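Local coordinates for protein pyocin S5 (Pseudomonas aeruginosa PAO1, PDB 6THK) that probably kills competing bacteria as a pore-forming bacteriocin that depolarises the cytoplasmic membrane, at residues P272-K275 / Q276-I279. The protein carries 1 engineered substitution. Residues are numbered along the deposited sequence; the frame is centred on the assembly and turned at random.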
loop_
_atom_site.group_PDB
_atom_site.type_symbol
_atom_site.label_atom_id
_atom_site.label_comp_id
_atom_site.label_asym_id
_atom_site.label_seq_id
_atom_site.Cartn_x
_atom_site.Cartn_y
_atom_site.Cartn_z
ATOM N N PRO A 272 23.637 -1.063 -24.097
ATOM C CA PRO A 272 22.170 -1.048 -24.281
ATOM C C PRO A 272 21.442 -1.941 -23.275
ATOM O O PRO A 272 20.282 -1.671 -22.961
ATOM C CB PRO A 272 21.981 -1.541 -25.718
ATOM C CG PRO A 272 23.180 -2.364 -25.998
ATOM C CD PRO A 272 24.310 -1.713 -25.245
ATOM N N LEU A 273 22.139 -2.984 -22.756
ATOM C CA LEU A 273 21.632 -3.930 -21.760
ATOM C C LEU A 273 21.377 -3.214 -20.438
ATOM O O LEU A 273 20.295 -3.358 -19.871
ATOM C CB LEU A 273 22.606 -5.118 -21.594
ATOM C CG LEU A 273 22.287 -6.201 -20.538
ATOM C CD1 LEU A 273 20.943 -6.880 -20.790
ATOM C CD2 LEU A 273 23.372 -7.262 -20.509
ATOM N N GLU A 274 22.345 -2.398 -19.984
ATOM C CA GLU A 274 22.212 -1.602 -18.764
ATOM C C GLU A 274 21.152 -0.500 -18.914
ATOM O O GLU A 274 20.484 -0.164 -17.929
ATOM C CB GLU A 274 23.561 -1.018 -18.319
ATOM C CG GLU A 274 24.549 -2.041 -17.783
ATOM C CD GLU A 274 24.053 -3.058 -16.773
ATOM O OE1 GLU A 274 23.542 -2.651 -15.702
ATOM O OE2 GLU A 274 24.207 -4.270 -17.043
ATOM N N LYS A 275 20.982 0.043 -20.145
ATOM C CA LYS A 275 19.967 1.061 -20.436
ATOM C C LYS A 275 18.586 0.433 -20.394
ATOM O O LYS A 275 17.696 1.024 -19.798
ATOM C CB LYS A 275 20.192 1.718 -21.800
ATOM C CG LYS A 275 19.494 3.063 -21.938
ATOM C CD LYS A 275 19.907 3.771 -23.212
ATOM C CE LYS A 275 19.416 5.192 -23.259
ATOM N NZ LYS A 275 20.098 5.979 -24.317
ATOM N N GLN A 276 18.404 -0.750 -21.024
ATOM C CA GLN A 276 17.119 -1.453 -21.064
ATOM C C GLN A 276 16.693 -1.890 -19.670
ATOM O O GLN A 276 15.506 -1.820 -19.357
ATOM C CB GLN A 276 17.125 -2.625 -22.074
ATOM C CG GLN A 276 15.739 -3.236 -22.380
ATOM C CD GLN A 276 14.744 -2.282 -23.018
ATOM O OE1 GLN A 276 14.724 -2.075 -24.237
ATOM N NE2 GLN A 276 13.855 -1.722 -22.208
ATOM N N LYS A 277 17.675 -2.270 -18.820
ATOM C CA LYS A 277 17.471 -2.642 -17.419
ATOM C C LYS A 277 16.839 -1.444 -16.690
ATOM O O LYS A 277 15.794 -1.593 -16.041
ATOM C CB LYS A 277 18.811 -3.037 -16.761
ATOM C CG LYS A 277 18.655 -4.044 -15.622
ATOM C CD LYS A 277 19.940 -4.279 -14.830
ATOM C CE LYS A 277 20.853 -5.323 -15.443
ATOM N NZ LYS A 277 22.048 -5.572 -14.593
ATOM N N ALA A 278 17.437 -0.249 -16.869
ATOM C CA ALA A 278 16.970 1.012 -16.293
ATOM C C ALA A 278 15.592 1.453 -16.864
ATOM O O ALA A 278 14.737 1.876 -16.092
ATOM C CB ALA A 278 18.025 2.092 -16.487
ATOM N N ILE A 279 15.362 1.315 -18.200
ATOM C CA ILE A 279 14.080 1.665 -18.850
ATOM C C ILE A 279 12.941 0.863 -18.203
ATOM O O ILE A 279 11.906 1.445 -17.869
ATOM C CB ILE A 279 14.123 1.468 -20.398
ATOM C CG1 ILE A 279 15.028 2.522 -21.073
ATOM C CG2 ILE A 279 12.708 1.482 -21.022
ATOM C CD1 ILE A 279 15.774 2.023 -22.302
#
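Glu274 and Lys277 form a salt bridge in an i to i+3 pair on one helix, their side chains lying side by side and pointing the same way. OE1 of Glu274 and NZ of Lys277 are 3.5 Å apart, and OE2 of Glu274 stands at 3.5 Å from the same nitrogen, so the ammonium faces both carboxylate oxygens. At that length the accompanying hydrogen bond to OE1 is weak. Two bends bring the charges together: the Glu274 chain folds at chi2 (-47°) and the Lys277 chain at chi3 (-85°), which carries its CE alongside the carboxylate.

The apolar contact is slighter. The side chains of Lys275 and Ile279 meet at an angle, CG of Lys275 lying 3.9 Å from CD1 of Ile279. CG1 of Ile279, set beside the backbone N, stays close to the Lys275 carbonyl, and a turn about chi2, off the usual staggered values, brings CD1 to 3.3 Å from Lys275 O.

Four i to i+4 backbone hydrogen bonds supply the regular framework, their N-H...O angles all above 150°. Gln276 N donates to Pro272 O at 2.9 Å, and Lys277 N to Leu273 O at 3.0 Å. Ala278 N reaches Glu274 O at 3.2 Å, while Ile279 N binds Lys275 O at 2.8 Å.

Around these turns, Leu273 and Gln276 touch Leu200 and Leu203 of helix 157-212, respectively, whereas Lys275 and Ala278 meet Ile266 of helix 237-267. The backbone bonds mark the first turns of the long alpha-helix 272-338, entered through Pro272 and in contact with both helices, within a predicted coiled-coil region of this elongated helical toxin.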